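Local structure of AlkD2 (Streptococcus mutans, 6M9M) at residues A[145-150]-A[167-172]; A[160-165]-A[191-196]; A[41-46]-A[60-65]. The protein is of unknown function but binds inosine 5'-monophosphate and belongs to the HEAT-like repeat family that includes DNA glycosylases. All blocks are in the same frame, centred on the assembly; numbering follows the deposited sequence. Where two conformers were deposited one is given.

Contact 1: residues A[145-150]-A[167-172]; sequences EAIRRI and NALRDI
Ile150 and Ile172 reach toward each other tip to tip, their CD1 methyls 3.6 Å apart, between segments 145-150 and 167-172, nearly antiparallel (158°), whose axes come within 10.1 Å. This is the tight part of the contact, and both branches of Ile150 are used in it. In a helix a beta-branched isoleucine spreads two arms close to the backbone: here CG1 stands beside the backbone N (chi1 -64°) and carries CD1 to Ile172 and to Ala168 CB, while CG2, on the carbonyl side, lies 3.7 Å from Leu169 CG as the two side chains slide past each other. One turn back, Ile147 CG1 sits 3.9 Å from Ile172 CG2, and Leu179 and Val180 of helix 177-185 add to the apolar cluster. Ala146 and Ala168 offer single methyls, small enough for the long isoleucine arms to pass over them. Away from the seam the residues are charged: Arg148 is open to solvent and Glu145 partly so, whereas Arg149 is buried against helix 108-115. Glu145 OE1 takes Arg149 NH1 at 2.9 Å on its anti lone pair and Arg148 NH2 at 3.0 Å on the syn side, out of the carboxylate plane; Arg149 NE pairs with Asp112. An apolar seam between successive antiparallel helices is characteristic of the helical packing in HEAT-like repeat proteins.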
ATOM      1  N   GLU A 145      12.967   2.809 -12.795  1.00 15.72           N
ATOM      2  CA  GLU A 145      12.544   3.697 -11.715  1.00 15.15           C
ATOM      3  C   GLU A 145      11.777   2.953 -10.630  1.00 14.11           C
ATOM      4  O   GLU A 145      11.741   3.417  -9.483  1.00 14.10           O
ATOM      5  CB  GLU A 145      11.698   4.847 -12.253  1.00 15.98           C
ATOM      6  CG  GLU A 145      12.436   5.813 -13.161  1.00 19.25           C
ATOM      7  CD  GLU A 145      13.499   6.632 -12.449  1.00 23.24           C
ATOM      8  OE1 GLU A 145      13.341   6.946 -11.253  1.00 24.07           O
ATOM      9  OE2 GLU A 145      14.505   6.977 -13.104  1.00 26.80           O
ATOM     10  N   ALA A 146      11.182   1.811 -10.972  1.00 13.07           N
ATOM     11  CA  ALA A 146      10.600   0.925  -9.975  1.00 12.08           C
ATOM     12  C   ALA A 146      11.672   0.045  -9.355  1.00 11.76           C
ATOM     13  O   ALA A 146      11.760  -0.064  -8.133  1.00 11.62           O
ATOM     14  CB  ALA A 146       9.509   0.072 -10.617  1.00 13.52           C
ATOM     15  N   ILE A 147      12.493  -0.599 -10.188  1.00 12.28           N
ATOM     16  CA  ILE A 147      13.492  -1.535  -9.677  1.00 12.44           C
ATOM     17  C   ILE A 147      14.405  -0.841  -8.669  1.00 12.57           C
ATOM     18  O   ILE A 147      14.696  -1.381  -7.595  1.00 12.48           O
ATOM     19  CB  ILE A 147      14.280  -2.158 -10.847  1.00 13.35           C
ATOM     20  CG1 ILE A 147      13.359  -3.054 -11.681  1.00 13.65           C
ATOM     21  CG2 ILE A 147      15.481  -2.936 -10.334  1.00 14.40           C
ATOM     22  CD1 ILE A 147      13.961  -3.484 -13.008  1.00 15.40           C
ATOM     23  N   ARG A 148      14.884   0.365  -9.003  0.99 12.95           N
ATOM     24  CA  ARG A 148      15.827   1.047  -8.120  1.00 14.24           C
ATOM     25  C   ARG A 148      15.186   1.359  -6.774  1.00 12.70           C
ATOM     26  O   ARG A 148      15.808   1.185  -5.716  1.00 13.38           O
ATOM     27  CB  ARG A 148      16.341   2.339  -8.767  1.00 17.31           C
ATOM     28  CG  ARG A 148      17.313   3.116  -7.887  1.00 21.63           C
ATOM     29  CD  ARG A 148      17.695   4.466  -8.469  0.60 25.39           C
ATOM     30  NE  ARG A 148      16.694   5.500  -8.202  0.65 28.59           N
ATOM     31  CZ  ARG A 148      15.886   6.034  -9.117  0.66 30.66           C
ATOM     32  NH1 ARG A 148      15.943   5.646 -10.383  0.73 30.98           N
ATOM     33  NH2 ARG A 148      15.020   6.971  -8.760  0.74 31.63           N
ATOM     34  N   ARG A 149      13.940   1.826  -6.796  1.00 11.53           N
ATOM     35  CA  ARG A 149      13.270   2.218  -5.563  1.00 11.09           C
ATOM     36  C   ARG A 149      13.014   1.015  -4.667  1.00 11.19           C
ATOM     37  O   ARG A 149      13.184   1.099  -3.450  1.00 12.24           O
ATOM     38  CB  ARG A 149      11.945   2.910  -5.889  1.00 11.05           C
ATOM     39  CG  ARG A 149      12.127   4.344  -6.325  1.00 12.07           C
ATOM     40  CD  ARG A 149      10.777   5.002  -6.682  1.00 12.65           C
ATOM     41  NE  ARG A 149      10.947   6.440  -6.750  1.00 13.66           N
ATOM     42  CZ  ARG A 149      11.403   7.089  -7.813  1.00 14.02           C
ATOM     43  NH1 ARG A 149      11.660   6.426  -8.938  1.00 14.15           N
ATOM     44  NH2 ARG A 149      11.587   8.401  -7.743  1.00 15.19           N
ATOM     45  N   ILE A 150      12.594  -0.100  -5.256  1.00 11.42           N
ATOM     46  CA  ILE A 150      12.313  -1.300  -4.482  1.00 11.27           C
ATOM     47  C   ILE A 150      13.609  -1.880  -3.932  1.00 10.01           C
ATOM     48  O   ILE A 150      13.710  -2.240  -2.748  1.00 10.77           O
ATOM     49  CB  ILE A 150      11.567  -2.325  -5.354  1.00 10.72           C
ATOM     50  CG1 ILE A 150      10.203  -1.805  -5.784  1.00 11.36           C
ATOM     51  CG2 ILE A 150      11.414  -3.641  -4.595  1.00 11.73           C
ATOM     52  CD1 ILE A 150       9.653  -2.504  -7.031  1.00 12.29           C
ATOM     53  N   ASN A 167       9.231  -9.983  -3.361  1.00 10.04           N
ATOM     54  CA  ASN A 167       8.158 -10.361  -4.272  1.00 10.49           C
ATOM     55  C   ASN A 167       7.843  -9.272  -5.286  1.00 10.70           C
ATOM     56  O   ASN A 167       7.444  -9.593  -6.412  1.00 11.38           O
ATOM     57  CB  ASN A 167       6.936 -10.775  -3.468  1.00 12.73           C
ATOM     58  CG  ASN A 167       7.098 -12.159  -2.863  1.00 15.85           C
ATOM     59  OD1 ASN A 167       7.520 -13.088  -3.536  1.00 19.29           O
ATOM     60  ND2 ASN A 167       6.820 -12.283  -1.584  1.00 18.82           N
ATOM     61  N   ALA A 168       8.033  -7.993  -4.928  1.00 10.56           N
ATOM     62  CA  ALA A 168       7.831  -6.925  -5.903  1.00 10.44           C
ATOM     63  C   ALA A 168       8.864  -6.994  -7.024  1.00 10.44           C
ATOM     64  O   ALA A 168       8.536  -6.754  -8.195  1.00 11.24           O
ATOM     65  CB  ALA A 168       7.844  -5.566  -5.209  1.00 10.80           C
ATOM     66  N   LEU A 169      10.110  -7.342  -6.691  1.00 10.59           N
ATOM     67  CA  LEU A 169      11.119  -7.550  -7.722  1.00 10.76           C
ATOM     68  C   LEU A 169      10.831  -8.821  -8.517  1.00 11.52           C
ATOM     69  O   LEU A 169      11.049  -8.858  -9.733  1.00 12.41           O
ATOM     70  CB  LEU A 169      12.511  -7.607  -7.095  1.00 12.04           C
ATOM     71  CG  LEU A 169      13.043  -6.308  -6.493  1.00 12.42           C
ATOM     72  CD1 LEU A 169      14.302  -6.574  -5.685  1.00 13.48           C
ATOM     73  CD2 LEU A 169      13.328  -5.258  -7.559  1.00 13.43           C
ATOM     74  N   ARG A 170      10.353  -9.874  -7.843  1.00 11.34           N
ATOM     75  CA  ARG A 170       9.954 -11.105  -8.524  1.00 11.41           C
ATOM     76  C   ARG A 170       8.876 -10.832  -9.563  1.00 11.53           C
ATOM     77  O   ARG A 170       8.956 -11.342 -10.690  1.00 12.86           O
ATOM     78  CB  ARG A 170       9.469 -12.106  -7.480  1.00 11.94           C
ATOM     79  CG  ARG A 170       9.257 -13.528  -7.952  1.00 12.19           C
ATOM     80  CD  ARG A 170       8.630 -14.327  -6.826  1.00 13.05           C
ATOM     81  NE  ARG A 170       8.400 -15.754  -7.034  1.00 13.41           N
ATOM     82  CZ  ARG A 170       9.156 -16.730  -6.527  1.00 14.56           C
ATOM     83  NH1 ARG A 170       8.802 -17.984  -6.721  1.00 16.29           N
ATOM     84  NH2 ARG A 170      10.266 -16.455  -5.856  1.00 15.28           N
ATOM     85  N   ASP A 171       7.876 -10.005  -9.216  1.00 12.25           N
ATOM     86  CA  ASP A 171       6.855  -9.632 -10.189  1.00 12.47           C
ATOM     87  C   ASP A 171       7.507  -9.057 -11.451  1.00 12.91           C
ATOM     88  O   ASP A 171       7.176  -9.428 -12.589  1.00 13.95           O
ATOM     89  CB  ASP A 171       5.967  -8.487  -9.671  1.00 12.26           C
ATOM     90  CG  ASP A 171       5.133  -8.798  -8.436  1.00 11.37           C
ATOM     91  OD1 ASP A 171       4.716  -9.942  -8.182  1.00 13.27           O
ATOM     92  OD2 ASP A 171       4.799  -7.788  -7.751  1.00 11.25           O
ATOM     93  N   ILE A 172       8.398  -8.079 -11.251  1.00 12.68           N
ATOM     94  CA  ILE A 172       8.995  -7.339 -12.359  1.00 12.22           C
ATOM     95  C   ILE A 172       9.854  -8.255 -13.209  1.00 12.94           C
ATOM     96  O   ILE A 172       9.914  -8.092 -14.434  1.00 13.93           O
ATOM     97  CB  ILE A 172       9.769  -6.122 -11.806  1.00 12.68           C
ATOM     98  CG1 ILE A 172       8.811  -5.154 -11.117  1.00 12.86           C
ATOM     99  CG2 ILE A 172      10.529  -5.404 -12.912  1.00 13.81           C
ATOM    100  CD1 ILE A 172       9.516  -4.081 -10.309  1.00 14.79           C
TER

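Contact 2: residues A[160-165]-A[191-196]; sequences YVRKSV and SKEINQ
Gln196 OE1 is gripped side-on by two nitrogens of Arg162, NE at 2.8 Å and NH2 at 3.0 Å, and lies close to the guanidinium plane. In this HEAT-like helical-repeat fold, the bonds join helix 159-175 to helix 192-201, whose segments 160-165 and 192-196 run at 35°. The side chains cross at about a right angle, with the amide plane turned 42° from the guanidinium. Arginine suits the place because its chain is long: Arg162 CD lies 3.6 Å from Glu193 CB, and the bend at chi3 (-58°) turns NE and the guanidinium toward Gln196. Glu193 CG lies over one face, toward its rim; its carboxylate may add a favourable opposite charge, though no N-H of Arg162 points at it. Arg162 NH1 donates to Asp156 O, so all three nitrogens of the group donate. Gln196 can serve as acceptor and donor: its NE2 bonds Glu159 OE2, which probably fixes which way round the amide lies. Exposed Lys163, its chain extended, crosses Gln196 obliquely, CE 4.2 Å from NE2. Ser191 N-caps helix 192-201, its OG accepting from Ile194 N at 2.9 Å, while Ser191 O takes Asn195 N and Asn195 ND2 from opposite faces of its plane.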
ATOM      1  N   TYR A 160       8.628  -8.320   7.265  1.00 11.89           N
ATOM      2  CA  TYR A 160       7.391  -8.001   6.563  1.00 11.26           C
ATOM      3  C   TYR A 160       7.677  -7.141   5.347  1.00 10.97           C
ATOM      4  O   TYR A 160       7.168  -7.397   4.255  1.00 11.36           O
ATOM      5  CB  TYR A 160       6.486  -7.282   7.568  1.00 12.35           C
ATOM      6  CG  TYR A 160       5.079  -6.879   7.139  1.00 12.31           C
ATOM      7  CD1 TYR A 160       4.128  -7.832   6.805  1.00 12.92           C
ATOM      8  CD2 TYR A 160       4.670  -5.552   7.205  1.00 12.92           C
ATOM      9  CE1 TYR A 160       2.816  -7.463   6.484  1.00 13.44           C
ATOM     10  CE2 TYR A 160       3.383  -5.180   6.901  1.00 13.03           C
ATOM     11  CZ  TYR A 160       2.456  -6.131   6.539  1.00 13.93           C
ATOM     12  OH  TYR A 160       1.160  -5.716   6.261  1.00 15.65           O
ATOM     13  N   VAL A 161       8.496  -6.108   5.522  1.00 10.07           N
ATOM     14  CA  VAL A 161       8.913  -5.286   4.394  1.00  9.83           C
ATOM     15  C   VAL A 161       9.687  -6.123   3.380  1.00  9.13           C
ATOM     16  O   VAL A 161       9.431  -6.058   2.174  1.00  9.61           O
ATOM     17  CB  VAL A 161       9.728  -4.072   4.873  1.00  9.71           C
ATOM     18  CG1 VAL A 161      10.259  -3.291   3.668  1.00 10.95           C
ATOM     19  CG2 VAL A 161       8.870  -3.148   5.743  1.00 10.28           C
ATOM     20  N   ARG A 162      10.674  -6.896   3.849  1.00  8.82           N
ATOM     21  CA  ARG A 162      11.550  -7.613   2.924  1.00  9.40           C
ATOM     22  C   ARG A 162      10.788  -8.596   2.044  1.00  9.85           C
ATOM     23  O   ARG A 162      11.142  -8.789   0.880  1.00 10.28           O
ATOM     24  CB  ARG A 162      12.672  -8.336   3.663  1.00 10.13           C
ATOM     25  CG  ARG A 162      13.674  -7.424   4.335  1.00 10.54           C
ATOM     26  CD  ARG A 162      14.925  -8.161   4.774  1.00 11.92           C
ATOM     27  NE  ARG A 162      14.671  -9.275   5.685  1.00 12.81           N
ATOM     28  CZ  ARG A 162      14.560  -9.183   7.009  1.00 13.01           C
ATOM     29  NH1 ARG A 162      14.653  -8.014   7.619  1.00 11.75           N
ATOM     30  NH2 ARG A 162      14.360 -10.278   7.736  1.00 15.03           N
ATOM     31  N   LYS A 163       9.749  -9.246   2.583  1.00  9.78           N
ATOM     32  CA  LYS A 163       8.968 -10.159   1.755  1.00 11.05           C
ATOM     33  C   LYS A 163       8.277  -9.406   0.629  1.00 10.18           C
ATOM     34  O   LYS A 163       8.242  -9.875  -0.512  1.00 11.13           O
ATOM     35  CB  LYS A 163       7.958 -10.908   2.615  1.00 14.14           C
ATOM     36  CG  LYS A 163       8.622 -11.932   3.525  1.00 19.51           C
ATOM     37  CD  LYS A 163       7.618 -12.690   4.361  1.00 24.76           C
ATOM     38  CE  LYS A 163       8.281 -13.852   5.082  1.00 29.16           C
ATOM     39  NZ  LYS A 163       7.321 -14.599   5.933  1.00 33.96           N
ATOM     40  N   SER A 164       7.749  -8.219   0.919  1.00  9.70           N
ATOM     41  CA  SER A 164       7.132  -7.399  -0.124  1.00  9.94           C
ATOM     42  C   SER A 164       8.163  -6.918  -1.143  1.00  9.61           C
ATOM     43  O   SER A 164       7.903  -6.928  -2.348  1.00 10.80           O
ATOM     44  CB  SER A 164       6.404  -6.248   0.555  0.56 10.00           C
ATOM     45  OG  SER A 164       5.731  -5.437  -0.357  0.56  8.90           O
ATOM     46  N   VAL A 165       9.344  -6.530  -0.678  1.00  8.92           N
ATOM     47  CA  VAL A 165      10.421  -6.090  -1.563  1.00  8.74           C
ATOM     48  C   VAL A 165      10.824  -7.209  -2.510  1.00  8.89           C
ATOM     49  O   VAL A 165      10.897  -7.020  -3.726  1.00  9.69           O
ATOM     50  CB  VAL A 165      11.620  -5.620  -0.716  1.00  9.01           C
ATOM     51  CG1 VAL A 165      12.858  -5.386  -1.569  1.00 10.23           C
ATOM     52  CG2 VAL A 165      11.273  -4.363   0.053  1.00 10.41           C
ATOM     53  N   SER A 191      24.434  -9.860   4.014  1.00 12.13           N
ATOM     54  CA  SER A 191      23.558  -9.881   5.174  1.00 11.64           C
ATOM     55  C   SER A 191      22.483 -10.963   5.058  1.00 11.45           C
ATOM     56  O   SER A 191      22.142 -11.439   3.972  1.00 11.86           O
ATOM     57  CB  SER A 191      22.873  -8.533   5.379  1.00 10.93           C
ATOM     58  OG  SER A 191      21.984  -8.279   4.318  1.00 11.39           O
ATOM     59  N   LYS A 192      21.921 -11.326   6.214  1.00 11.41           N
ATOM     60  CA  LYS A 192      20.740 -12.184   6.227  1.00 12.16           C
ATOM     61  C   LYS A 192      19.621 -11.553   5.414  1.00 11.78           C
ATOM     62  O   LYS A 192      18.941 -12.222   4.627  1.00 11.81           O
ATOM     63  CB  LYS A 192      20.299 -12.389   7.683  1.00 13.68           C
ATOM     64  CG  LYS A 192      19.000 -13.154   7.863  1.00 16.00           C
ATOM     65  CD  LYS A 192      18.484 -13.080   9.301  1.00 19.19           C
ATOM     66  CE  LYS A 192      17.894 -11.718   9.609  1.00 22.33           C
ATOM     67  NZ  LYS A 192      17.270 -11.689  10.960  1.00 25.01           N
ATOM     68  N   GLU A 193      19.441 -10.249   5.584  0.93 10.16           N
ATOM     69  CA  GLU A 193      18.360  -9.520   4.937  0.93 10.47           C
ATOM     70  C   GLU A 193      18.457  -9.597   3.422  0.93 10.01           C
ATOM     71  O   GLU A 193      17.478  -9.936   2.745  0.93 10.21           O
ATOM     72  CB  GLU A 193      18.437  -8.070   5.406  0.93 11.20           C
ATOM     73  CG  GLU A 193      18.035  -7.862   6.868  0.93 12.52           C
ATOM     74  CD  GLU A 193      19.157  -7.998   7.893  0.93 14.64           C
ATOM     75  OE1 GLU A 193      20.259  -8.524   7.586  0.93 13.06           O
ATOM     76  OE2 GLU A 193      18.922  -7.543   9.026  0.93 19.28           O
ATOM     77  N   ILE A 194      19.632  -9.282   2.861  1.00 10.95           N
ATOM     78  CA  ILE A 194      19.735  -9.227   1.405  1.00 11.65           C
ATOM     79  C   ILE A 194      19.580 -10.619   0.801  1.00 12.14           C
ATOM     80  O   ILE A 194      19.054 -10.770  -0.312  1.00 12.20           O
ATOM     81  CB  ILE A 194      21.034  -8.521   0.962  1.00 11.49           C
ATOM     82  CG1 ILE A 194      20.917  -8.089  -0.502  1.00 12.44           C
ATOM     83  CG2 ILE A 194      22.252  -9.424   1.191  1.00 12.15           C
ATOM     84  CD1 ILE A 194      22.066  -7.242  -0.991  1.00 14.31           C
ATOM     85  N   ASN A 195      20.035 -11.655   1.505  1.00 12.37           N
ATOM     86  CA  ASN A 195      19.891 -13.012   0.984  1.00 13.03           C
ATOM     87  C   ASN A 195      18.436 -13.440   0.950  1.00 13.72           C
ATOM     88  O   ASN A 195      18.006 -14.111   0.005  1.00 14.03           O
ATOM     89  CB  ASN A 195      20.761 -13.980   1.776  1.00 13.54           C
ATOM     90  CG  ASN A 195      22.170 -14.011   1.258  1.00 15.51           C
ATOM     91  OD1 ASN A 195      22.427 -14.505   0.165  1.00 17.61           O
ATOM     92  ND2 ASN A 195      23.097 -13.459   2.026  1.00 16.16           N
ATOM     93  N   GLN A 196      17.650 -13.027   1.942  1.00 13.02           N
ATOM     94  CA  GLN A 196      16.228 -13.333   1.921  1.00 12.94           C
ATOM     95  C   GLN A 196      15.558 -12.700   0.701  1.00 12.12           C
ATOM     96  O   GLN A 196      14.767 -13.344  -0.010  1.00 13.17           O
ATOM     97  CB  GLN A 196      15.588 -12.833   3.215  0.94 13.70           C
ATOM     98  CG  GLN A 196      14.106 -13.049   3.229  0.70 15.27           C
ATOM     99  CD  GLN A 196      13.487 -12.810   4.572  0.71 16.68           C
ATOM    100  OE1 GLN A 196      13.925 -11.938   5.331  0.79 18.26           O
ATOM    101  NE2 GLN A 196      12.465 -13.599   4.895  0.59 18.29           N
TER

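Contact 3: residues A[41-46]-A[60-65]; sequences KLAFLA and FLFGYL
Ala43 CB points toward segment 60-65 and touches three residues there: Phe62 CE1 at 3.5 Å, Leu61 CB at 3.9 Å and Leu65 CD1 at 4.1 Å. Alanine suits this place because the backbones come near each other, with Ala43 CA and Leu61 CA 6.1 Å apart and the segments running at 149°. Leu61, Phe62 and Leu65 all hold CG beside the backbone N, anti to the carbonyl carbon; for Phe62 this swings the ring across to the partner helix, although its CB sets out along the side of the contact. Phe44 starts away from segment 60-65, yet the same kind of first torsion (chi1 -73°) brings its ring back, so that Phe62 CE1 lies over one of its faces, 3.8 Å from Phe44 CD1. The ring planes meet at 52°, an oblique pair. Leu42, whose CG is instead anti to N, brushes Leu61 CD1 loosely. Both phenylalanines also meet Phe74 of helix 69-79, edge-to-face in the case of Phe44. The hairpin of helices 36-47 and 52-65 is thus bordered by helix 69-79 on its aromatic flank, and by helix 2-13, which meets Leu42 through Met2 and Val6.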
ATOM      1  N   LYS A  41     -15.187  13.652   7.879  1.00 14.01           N
ATOM      2  CA  LYS A  41     -15.624  13.462   9.259  1.00 13.91           C
ATOM      3  C   LYS A  41     -16.096  12.029   9.476  1.00 14.65           C
ATOM      4  O   LYS A  41     -15.766  11.400  10.491  1.00 15.33           O
ATOM      5  CB  LYS A  41     -16.753  14.448   9.576  1.00 15.52           C
ATOM      6  CG  LYS A  41     -16.360  15.907   9.420  1.00 17.34           C
ATOM      7  CD  LYS A  41     -17.546  16.849   9.647  1.00 19.57           C
ATOM      8  CE  LYS A  41     -17.159  18.280   9.346  1.00 22.42           C
ATOM      9  NZ  LYS A  41     -18.263  19.224   9.637  1.00 24.92           N
ATOM     10  N   LEU A  42     -16.846  11.487   8.515  1.00 14.21           N
ATOM     11  CA  LEU A  42     -17.290  10.101   8.612  1.00 13.26           C
ATOM     12  C   LEU A  42     -16.112   9.132   8.636  1.00 13.22           C
ATOM     13  O   LEU A  42     -16.111   8.169   9.413  1.00 13.91           O
ATOM     14  CB  LEU A  42     -18.233   9.794   7.449  1.00 15.05           C
ATOM     15  CG  LEU A  42     -18.677   8.333   7.358  1.00 15.64           C
ATOM     16  CD1 LEU A  42     -19.392   7.866   8.628  1.00 17.94           C
ATOM     17  CD2 LEU A  42     -19.560   8.138   6.129  1.00 16.88           C
ATOM     18  N   ALA A  43     -15.106   9.353   7.787  1.00 11.88           N
ATOM     19  CA  ALA A  43     -13.962   8.456   7.747  1.00 11.32           C
ATOM     20  C   ALA A  43     -13.229   8.430   9.086  1.00 10.93           C
ATOM     21  O   ALA A  43     -12.853   7.361   9.576  1.00 11.18           O
ATOM     22  CB  ALA A  43     -13.020   8.880   6.618  1.00 12.13           C
ATOM     23  N   PHE A  44     -12.983   9.601   9.685  1.00 11.42           N
ATOM     24  CA  PHE A  44     -12.303   9.613  10.976  1.00 11.87           C
ATOM     25  C   PHE A  44     -13.134   8.922  12.048  1.00 12.27           C
ATOM     26  O   PHE A  44     -12.591   8.204  12.897  1.00 12.85           O
ATOM     27  CB  PHE A  44     -11.943  11.035  11.396  1.00 11.47           C
ATOM     28  CG  PHE A  44     -10.797  11.628  10.620  1.00 11.15           C
ATOM     29  CD1 PHE A  44      -9.559  11.030  10.617  1.00 10.40           C
ATOM     30  CD2 PHE A  44     -10.959  12.799   9.906  1.00 12.41           C
ATOM     31  CE1 PHE A  44      -8.509  11.573   9.914  1.00 11.43           C
ATOM     32  CE2 PHE A  44      -9.903  13.355   9.208  1.00 13.40           C
ATOM     33  CZ  PHE A  44      -8.673  12.737   9.227  1.00 12.80           C
ATOM     34  N   LEU A  45     -14.453   9.124  12.033  1.00 13.16           N
ATOM     35  CA  LEU A  45     -15.287   8.466  13.033  1.00 15.08           C
ATOM     36  C   LEU A  45     -15.294   6.959  12.826  1.00 14.53           C
ATOM     37  O   LEU A  45     -15.169   6.191  13.788  1.00 15.27           O
ATOM     38  CB  LEU A  45     -16.708   9.024  13.008  1.00 17.95           C
ATOM     39  CG  LEU A  45     -17.590   8.547  14.165  1.00 20.66           C
ATOM     40  CD1 LEU A  45     -17.067   9.010  15.521  1.00 22.31           C
ATOM     41  CD2 LEU A  45     -19.024   9.028  13.926  1.00 21.69           C
ATOM     42  N   ALA A  46     -15.408   6.513  11.577  1.00 13.91           N
ATOM     43  CA  ALA A  46     -15.408   5.081  11.307  1.00 12.77           C
ATOM     44  C   ALA A  46     -14.070   4.442  11.675  1.00 11.99           C
ATOM     45  O   ALA A  46     -14.031   3.294  12.129  1.00 12.63           O
ATOM     46  CB  ALA A  46     -15.752   4.822   9.843  1.00 13.42           C
ATOM     47  N   PHE A  60     -10.426   2.716   3.047  1.00  9.39           N
ATOM     48  CA  PHE A  60     -10.797   2.940   1.651  1.00  9.58           C
ATOM     49  C   PHE A  60     -11.244   4.390   1.443  1.00 10.19           C
ATOM     50  O   PHE A  60     -10.875   5.028   0.450  1.00  9.56           O
ATOM     51  CB  PHE A  60     -11.882   1.959   1.173  1.00 10.57           C
ATOM     52  CG  PHE A  60     -11.373   0.568   0.858  1.00 11.75           C
ATOM     53  CD1 PHE A  60     -10.460   0.369  -0.164  1.00 11.76           C
ATOM     54  CD2 PHE A  60     -11.834  -0.537   1.555  1.00 12.31           C
ATOM     55  CE1 PHE A  60      -9.996  -0.910  -0.464  1.00 12.81           C
ATOM     56  CE2 PHE A  60     -11.378  -1.813   1.250  1.00 13.12           C
ATOM     57  CZ  PHE A  60     -10.463  -1.998   0.237  1.00 12.85           C
ATOM     58  N   LEU A  61     -12.070   4.923   2.353  1.00 10.64           N
ATOM     59  CA  LEU A  61     -12.460   6.329   2.253  1.00 10.68           C
ATOM     60  C   LEU A  61     -11.251   7.260   2.274  1.00  9.80           C
ATOM     61  O   LEU A  61     -11.163   8.196   1.475  1.00 10.37           O
ATOM     62  CB  LEU A  61     -13.434   6.715   3.361  1.00 11.11           C
ATOM     63  CG  LEU A  61     -14.873   6.211   3.290  1.00 11.88           C
ATOM     64  CD1 LEU A  61     -15.627   6.754   4.511  1.00 12.52           C
ATOM     65  CD2 LEU A  61     -15.539   6.648   2.005  1.00 13.18           C
ATOM     66  N   PHE A  62     -10.304   7.022   3.189  1.00  9.77           N
ATOM     67  CA  PHE A  62      -9.107   7.848   3.224  1.00  8.97           C
ATOM     68  C   PHE A  62      -8.415   7.840   1.859  1.00  9.02           C
ATOM     69  O   PHE A  62      -7.982   8.881   1.366  1.00 10.42           O
ATOM     70  CB  PHE A  62      -8.112   7.366   4.290  1.00  9.64           C
ATOM     71  CG  PHE A  62      -8.545   7.576   5.731  1.00  9.58           C
ATOM     72  CD1 PHE A  62      -9.292   8.687   6.142  1.00  9.74           C
ATOM     73  CD2 PHE A  62      -8.149   6.664   6.703  1.00  9.72           C
ATOM     74  CE1 PHE A  62      -9.633   8.854   7.498  1.00 10.54           C
ATOM     75  CE2 PHE A  62      -8.500   6.822   8.026  1.00  9.74           C
ATOM     76  CZ  PHE A  62      -9.245   7.909   8.429  1.00 10.16           C
ATOM     77  N   GLY A  63      -8.285   6.657   1.241  1.00  9.00           N
ATOM     78  CA  GLY A  63      -7.710   6.592  -0.090  1.00 10.05           C
ATOM     79  C   GLY A  63      -8.413   7.488  -1.089  1.00  9.53           C
ATOM     80  O   GLY A  63      -7.778   8.220  -1.858  1.00  9.98           O
ATOM     81  N   TYR A  64      -9.751   7.441  -1.104  0.97  9.87           N
ATOM     82  CA  TYR A  64     -10.493   8.286  -2.036  0.97 11.01           C
ATOM     83  C   TYR A  64     -10.333   9.774  -1.724  0.97 11.13           C
ATOM     84  O   TYR A  64     -10.435  10.609  -2.630  0.97 12.15           O
ATOM     85  CB  TYR A  64     -11.980   7.905  -2.041  0.97 12.05           C
ATOM     86  CG  TYR A  64     -12.241   6.449  -2.353  0.97 13.67           C
ATOM     87  CD1 TYR A  64     -11.542   5.784  -3.344  0.97 17.02           C
ATOM     88  CD2 TYR A  64     -13.155   5.725  -1.607  0.97 15.07           C
ATOM     89  CE1 TYR A  64     -11.752   4.426  -3.576  0.97 18.86           C
ATOM     90  CE2 TYR A  64     -13.393   4.397  -1.846  0.97 17.17           C
ATOM     91  CZ  TYR A  64     -12.699   3.741  -2.820  0.97 18.85           C
ATOM     92  OH  TYR A  64     -12.951   2.402  -3.009  0.97 23.23           O
ATOM     93  N   LEU A  65     -10.105  10.114  -0.458  1.00 10.90           N
ATOM     94  CA  LEU A  65     -10.011  11.482   0.035  1.00 10.86           C
ATOM     95  C   LEU A  65      -8.584  12.015   0.081  1.00 10.24           C
ATOM     96  O   LEU A  65      -8.373  13.163   0.509  1.00 11.28           O
ATOM     97  CB  LEU A  65     -10.556  11.525   1.461  1.00 11.00           C
ATOM     98  CG  LEU A  65     -12.045  11.286   1.663  1.00 11.89           C
ATOM     99  CD1 LEU A  65     -12.260  10.964   3.138  1.00 13.39           C
ATOM    100  CD2 LEU A  65     -12.869  12.488   1.219  1.00 13.33           C
TER

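Contacts 1 and 3 are buried, apolar seams between nearly antiparallel helices that follow one another in the chain, but they lie on opposite sides of the chain's centre, with centres about 30 Å apart. They differ in their packing: isoleucine and leucine branches fill contact 1, whereas an alanine and two aromatic rings shape contact 3. Contact 2 is a surface contact and relies on polar chemistry between more nearly parallel helices. It shares helix 159-175 with contact 1, and the two touch where Ile150 O packs on Val165 CG1. Contact 2 lies nearer the ligand, the Lys163 side chain being about 9 Å from the inosinic acid, without touching it; contacts 1 and 3 lie away from the nucleotide-binding residues.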